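Local coordinates for SAM-dependent O-methyltransferase (PDB 1O54), which probably transfers a methyl group from S-adenosyl-L-methionine to N1 of adenosine 58 in tRNA, working as a tetramer built from two dimers, at residues R25-F30 with Y76-S81; S34-D39 with H47-I52. One frame throughout, in Å; residues are numbered along the deposited sequence. Where two conformers were deposited one is given.

Interaction 1: R25-F30 with Y76-S81; sequences RVLLSF and YILIPS
With CG of Leu28 swung to the side opposite its carbonyl carbon (chi1 -52°) and CG1 of Ile77 placed likewise, the two side chains lie alongside each other, and CD2 of Leu28 rests 3.9 Å from CG1 of Ile77. On the other face of the sheet, Leu78 has the same first torsion, which lays its CD1 against CB of Ser29 at 3.9 Å, while CB of Leu27 packs on CB of Leu78. Between these two layers of side chains the backbones pair as antiparallel strands, the central pair of a four-stranded sheet in the N-terminal part of the chain, with 35-39 beyond 25-30 and 66-68 beyond 74-78. Leu27 and Leu78 exchange two bonds: the bond from Leu27 N to Leu78 O, 2.8 Å long, is almost straight (172°), whereas the return bond from Leu78 N to Leu27 O is bent to 140°. Ser29 and Tyr76 form the second hydrogen-bonded pair, and between the two pairs CA of Leu28 makes a CH···O contact with Tyr76 O at 3.4 Å. Past Leu78 the pairing ends, and Pro80 sets its CD 3.4 Å from Arg25 O and packs its CG on CB of Arg25. The Arg25 guanidinium group continues to a salt bridge with Glu85 of helix 82-87. Tyr76 carries its hydroxyl away from strand 25-30 to a hydrogen bond with Arg272 O of the second subunit.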
loop_
_atom_site.group_PDB
_atom_site.type_symbol
_atom_site.label_atom_id
_atom_site.label_comp_id
_atom_site.label_asym_id
_atom_site.label_seq_id
_atom_site.Cartn_x
_atom_site.Cartn_y
_atom_site.Cartn_z
ATOM N N ARG A 25 21.471 -7.062 -29.307
ATOM C CA ARG A 25 20.293 -7.575 -28.600
ATOM C C ARG A 25 19.022 -6.866 -29.086
ATOM O O ARG A 25 19.013 -5.662 -29.283
ATOM C CB ARG A 25 20.473 -7.371 -27.096
ATOM C CG ARG A 25 21.813 -7.916 -26.607
ATOM C CD ARG A 25 21.816 -8.403 -25.181
ATOM N NE ARG A 25 20.765 -9.402 -24.949
ATOM C CZ ARG A 25 20.614 -10.057 -23.801
ATOM N NH1 ARG A 25 21.455 -9.842 -22.786
ATOM N NH2 ARG A 25 19.624 -10.928 -23.661
ATOM N N VAL A 26 17.971 -7.626 -29.324
ATOM C CA VAL A 26 16.683 -7.061 -29.691
ATOM C C VAL A 26 15.629 -7.641 -28.788
ATOM O O VAL A 26 15.778 -8.755 -28.249
ATOM C CB VAL A 26 16.272 -7.396 -31.152
ATOM C CG1 VAL A 26 17.180 -6.704 -32.107
ATOM C CG2 VAL A 26 16.277 -8.866 -31.376
ATOM N N LEU A 27 14.542 -6.917 -28.683
ATOM C CA LEU A 27 13.395 -7.357 -27.951
ATOM C C LEU A 27 12.235 -7.425 -28.923
ATOM O O LEU A 27 11.880 -6.410 -29.531
ATOM C CB LEU A 27 13.083 -6.364 -26.848
ATOM C CG LEU A 27 11.826 -6.636 -26.045
ATOM C CD1 LEU A 27 11.922 -7.943 -25.338
ATOM C CD2 LEU A 27 11.648 -5.527 -25.065
ATOM N N LEU A 28 11.665 -8.615 -29.102
ATOM C CA LEU A 28 10.520 -8.789 -29.980
ATOM C C LEU A 28 9.238 -8.863 -29.136
ATOM O O LEU A 28 9.120 -9.736 -28.264
ATOM C CB LEU A 28 10.674 -10.054 -30.821
ATOM C CG LEU A 28 12.008 -10.140 -31.561
ATOM C CD1 LEU A 28 12.155 -11.447 -32.318
ATOM C CD2 LEU A 28 12.181 -8.945 -32.512
ATOM N N SER A 29 8.292 -7.966 -29.398
ATOM C CA SER A 29 7.128 -7.802 -28.529
ATOM C C SER A 29 5.838 -8.089 -29.298
ATOM O O SER A 29 5.596 -7.492 -30.338
ATOM C CB SER A 29 7.133 -6.383 -27.976
ATOM O OG SER A 29 6.053 -6.180 -27.093
ATOM N N PHE A 30 4.998 -8.994 -28.778
ATOM C CA PHE A 30 3.801 -9.459 -29.483
ATOM C C PHE A 30 2.467 -9.004 -28.855
ATOM O O PHE A 30 2.438 -8.582 -27.709
ATOM C CB PHE A 30 3.896 -10.984 -29.634
ATOM C CG PHE A 30 4.952 -11.392 -30.621
ATOM C CD1 PHE A 30 6.269 -11.547 -30.218
ATOM C CD2 PHE A 30 4.641 -11.546 -31.964
ATOM C CE1 PHE A 30 7.257 -11.856 -31.141
ATOM C CE2 PHE A 30 5.622 -11.846 -32.882
ATOM C CZ PHE A 30 6.935 -12.004 -32.455
ATOM N N TYR A 76 6.586 -6.612 -32.801
ATOM C CA TYR A 76 7.377 -5.418 -33.068
ATOM C C TYR A 76 8.813 -5.593 -32.591
ATOM O O TYR A 76 9.064 -6.168 -31.536
ATOM C CB TYR A 76 6.736 -4.241 -32.342
ATOM C CG TYR A 76 5.454 -3.820 -32.978
ATOM C CD1 TYR A 76 4.235 -4.291 -32.506
ATOM C CD2 TYR A 76 5.453 -2.936 -34.049
ATOM C CE1 TYR A 76 3.045 -3.875 -33.091
ATOM C CE2 TYR A 76 4.278 -2.530 -34.647
ATOM C CZ TYR A 76 3.074 -3.008 -34.162
ATOM O OH TYR A 76 1.906 -2.585 -34.757
ATOM N N ILE A 77 9.761 -5.028 -33.345
ATOM C CA ILE A 77 11.190 -5.072 -32.995
ATOM C C ILE A 77 11.506 -3.856 -32.164
ATOM O O ILE A 77 11.192 -2.712 -32.560
ATOM C CB ILE A 77 12.046 -5.026 -34.298
ATOM C CG1 ILE A 77 11.740 -6.220 -35.209
ATOM C CG2 ILE A 77 13.535 -4.971 -33.965
ATOM C CD1 ILE A 77 12.053 -5.945 -36.698
ATOM N N LEU A 78 12.118 -4.095 -30.999
ATOM C CA LEU A 78 12.458 -3.050 -30.048
ATOM C C LEU A 78 13.904 -3.224 -29.596
ATOM O O LEU A 78 14.471 -4.317 -29.700
ATOM C CB LEU A 78 11.521 -3.072 -28.820
ATOM C CG LEU A 78 10.013 -2.962 -29.124
ATOM C CD1 LEU A 78 9.205 -3.131 -27.879
ATOM C CD2 LEU A 78 9.636 -1.632 -29.810
ATOM N N ILE A 79 14.468 -2.131 -29.100
ATOM C CA ILE A 79 15.774 -2.146 -28.498
ATOM C C ILE A 79 15.475 -2.323 -27.007
ATOM O O ILE A 79 14.761 -1.528 -26.422
ATOM C CB ILE A 79 16.532 -0.826 -28.714
ATOM C CG1 ILE A 79 16.773 -0.550 -30.212
ATOM C CG2 ILE A 79 17.868 -0.879 -27.975
ATOM C CD1 ILE A 79 17.472 -1.630 -30.946
ATOM N N PRO A 80 15.997 -3.358 -26.385
ATOM C CA PRO A 80 15.748 -3.556 -24.953
ATOM C C PRO A 80 16.311 -2.431 -24.103
ATOM O O PRO A 80 17.391 -1.881 -24.391
ATOM C CB PRO A 80 16.486 -4.864 -24.616
ATOM C CG PRO A 80 17.157 -5.295 -25.815
ATOM C CD PRO A 80 16.897 -4.352 -26.941
ATOM N N SER A 81 15.571 -2.114 -23.063
ATOM C CA SER A 81 16.046 -1.167 -22.044
ATOM C C SER A 81 16.892 -1.940 -21.035
ATOM O O SER A 81 16.893 -3.172 -20.993
ATOM C CB SER A 81 14.879 -0.494 -21.320
ATOM O OG SER A 81 14.074 -1.462 -20.661
#

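Interaction 2: S34-D39 with H47-I52; sequences SEFLVD and HTHLGI
Thr48 sets its methyl group over one face of the Phe36 ring, with CG2 4.0 Å from the ring centroid and 20° off the normal, a CH-pi contact displaced toward the rim. The threonine's first torsion (75°) turns CG2 toward the ring and leaves OG1 directed into its own turn. There OG1 gives a 2.7 Å bond to Gly51 O, arriving in the carbonyl plane on a lone pair, and accepts from Leu50 N at 3.1 Å. Gly51 O is thus gripped twice, since Thr48 N also donates to it. Replacing Thr48 by an alanine removes both the methyl and the hydroxyl, and would probably leave that ring face less well covered, Leu50 N without its side-chain acceptor and Gly51 O with one donor fewer. His49 holds its ring close to Phe36 and Ser34 by a chi1 of 67°; its CE1 lies at the edge of the phenyl ring, 4.0 Å from Phe36 CZ, while CB of Ser34 meets the imidazole edge in plane, 3.7 Å from His49 CE1. Asp32 binds both Ser34 OG and His49 NE2, bridging the two polar groups. Beside them, CD1 of Leu50 comes within 3.6 Å of Ser34 OG. Strands 45-48 and 51-54 form a beta-hairpin closed by a type I turn from Thr48 to Gly51, with an ST turn at Thr48; its tip packs against Ser34 and Phe36, at the start of strand 35-39, outermost in its sheet within this chain.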
loop_
_atom_site.group_PDB
_atom_site.type_symbol
_atom_site.label_atom_id
_atom_site.label_comp_id
_atom_site.label_asym_id
_atom_site.label_seq_id
_atom_site.Cartn_x
_atom_site.Cartn_y
_atom_site.Cartn_z
ATOM N N SER A 34 3.633 -11.340 -24.917
ATOM C CA SER A 34 4.875 -12.104 -24.762
ATOM C C SER A 34 6.010 -11.261 -25.336
ATOM O O SER A 34 5.792 -10.483 -26.273
ATOM C CB SER A 34 4.784 -13.460 -25.451
ATOM O OG SER A 34 4.164 -13.332 -26.698
ATOM N N GLU A 35 7.187 -11.358 -24.730
ATOM C CA GLU A 35 8.358 -10.647 -25.220
ATOM C C GLU A 35 9.571 -11.580 -25.248
ATOM O O GLU A 35 9.747 -12.412 -24.353
ATOM C CB GLU A 35 8.670 -9.426 -24.349
ATOM C CG GLU A 35 7.479 -8.769 -23.657
ATOM C CD GLU A 35 7.003 -7.482 -24.317
ATOM O OE1 GLU A 35 5.850 -7.447 -24.793
ATOM O OE2 GLU A 35 7.760 -6.493 -24.336
ATOM N N PHE A 36 10.391 -11.466 -26.279
ATOM C CA PHE A 36 11.542 -12.347 -26.433
ATOM C C PHE A 36 12.780 -11.510 -26.605
ATOM O O PHE A 36 12.843 -10.730 -27.557
ATOM C CB PHE A 36 11.355 -13.238 -27.651
ATOM C CG PHE A 36 10.079 -13.995 -27.641
ATOM C CD1 PHE A 36 9.969 -15.173 -26.915
ATOM C CD2 PHE A 36 8.999 -13.555 -28.362
ATOM C CE1 PHE A 36 8.783 -15.882 -26.901
ATOM C CE2 PHE A 36 7.811 -14.244 -28.347
ATOM C CZ PHE A 36 7.699 -15.418 -27.612
ATOM N N LEU A 37 13.729 -11.649 -25.677
ATOM C CA LEU A 37 14.998 -10.949 -25.731
ATOM C C LEU A 37 16.000 -11.904 -26.336
ATOM O O LEU A 37 16.249 -12.988 -25.776
ATOM C CB LEU A 37 15.451 -10.515 -24.324
ATOM C CG LEU A 37 15.833 -9.046 -24.149
ATOM C CD1 LEU A 37 16.005 -8.737 -22.684
ATOM C CD2 LEU A 37 17.100 -8.695 -24.889
ATOM N N VAL A 38 16.561 -11.524 -27.480
ATOM C CA VAL A 38 17.481 -12.400 -28.200
ATOM C C VAL A 38 18.672 -11.669 -28.795
ATOM O O VAL A 38 18.614 -10.466 -29.093
ATOM C CB VAL A 38 16.753 -13.144 -29.322
ATOM C CG1 VAL A 38 15.622 -13.957 -28.763
ATOM C CG2 VAL A 38 16.219 -12.176 -30.359
ATOM N N ASP A 39 19.747 -12.426 -28.970
ATOM C CA ASP A 39 20.928 -11.974 -29.693
ATOM C C ASP A 39 20.682 -12.185 -31.173
ATOM O O ASP A 39 20.359 -13.296 -31.603
ATOM C CB ASP A 39 22.158 -12.785 -29.291
ATOM C CG ASP A 39 22.327 -12.860 -27.803
ATOM O OD1 ASP A 39 22.410 -11.786 -27.171
ATOM O OD2 ASP A 39 22.365 -13.958 -27.192
ATOM N N HIS A 47 11.837 -20.381 -32.235
ATOM C CA HIS A 47 10.609 -21.173 -32.247
ATOM C C HIS A 47 9.806 -20.793 -31.012
ATOM O O HIS A 47 10.284 -20.965 -29.894
ATOM C CB HIS A 47 10.952 -22.659 -32.249
ATOM C CG HIS A 47 11.779 -23.063 -33.423
ATOM N ND1 HIS A 47 11.242 -23.669 -34.536
ATOM C CD2 HIS A 47 13.095 -22.880 -33.688
ATOM C CE1 HIS A 47 12.199 -23.874 -35.426
ATOM N NE2 HIS A 47 13.331 -23.397 -34.937
ATOM N N THR A 48 8.614 -20.233 -31.219
ATOM C CA THR A 48 7.772 -19.769 -30.121
ATOM C C THR A 48 6.354 -20.289 -30.256
ATOM O O THR A 48 5.961 -20.785 -31.307
ATOM C CB THR A 48 7.700 -18.228 -30.099
ATOM O OG1 THR A 48 6.849 -17.766 -31.157
ATOM C CG2 THR A 48 9.057 -17.599 -30.382
ATOM N N HIS A 49 5.580 -20.095 -29.190
ATOM C CA HIS A 49 4.161 -20.464 -29.157
ATOM C C HIS A 49 3.320 -19.664 -30.164
ATOM O O HIS A 49 2.165 -20.027 -30.440
ATOM C CB HIS A 49 3.599 -20.295 -27.732
ATOM C CG HIS A 49 3.541 -18.875 -27.268
ATOM N ND1 HIS A 49 4.609 -18.246 -26.666
ATOM C CD2 HIS A 49 2.546 -17.958 -27.328
ATOM C CE1 HIS A 49 4.274 -17.001 -26.372
ATOM N NE2 HIS A 49 3.025 -16.802 -26.759
ATOM N N LEU A 50 3.902 -18.584 -30.706
ATOM C CA LEU A 50 3.272 -17.790 -31.759
ATOM C C LEU A 50 3.810 -18.115 -33.160
ATOM O O LEU A 50 3.351 -17.557 -34.164
ATOM C CB LEU A 50 3.462 -16.290 -31.466
ATOM C CG LEU A 50 2.855 -15.790 -30.157
ATOM C CD1 LEU A 50 3.040 -14.270 -30.003
ATOM C CD2 LEU A 50 1.381 -16.158 -30.068
ATOM N N GLY A 51 4.775 -19.026 -33.226
ATOM C CA GLY A 51 5.309 -19.472 -34.496
ATOM C C GLY A 51 6.789 -19.195 -34.574
ATOM O O GLY A 51 7.417 -18.825 -33.575
ATOM N N ILE A 52 7.337 -19.367 -35.772
ATOM C CA ILE A 52 8.757 -19.214 -36.005
ATOM C C ILE A 52 9.059 -17.786 -36.424
ATOM O O ILE A 52 8.382 -17.236 -37.289
ATOM C CB ILE A 52 9.230 -20.178 -37.127
ATOM C CG1 ILE A 52 8.968 -21.626 -36.702
ATOM C CG2 ILE A 52 10.722 -19.944 -37.427
ATOM C CD1 ILE A 52 9.179 -22.630 -37.778
#

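The two contacts lie about 10 Å apart, centre to centre, in the N-terminal part of the chain and away from the predicted cofactor-binding residues. In chain order, strand 25-30 leads to 34-39, then to the hairpin at 47-52, and finally back to 76-81, so both halves of interaction 2 fall between those of interaction 1. Strands 25-30 and 35-39 are neighbours in one antiparallel sheet, linked by the probable bond between Leu28 N and Phe36 O. Interaction 1 joins strands within this sheet, whereas interaction 2 sets a separate hairpin against it, with Phe30 on Leu50 as further packing; together they build an N-terminal unit distinct from the mixed sheet that follows.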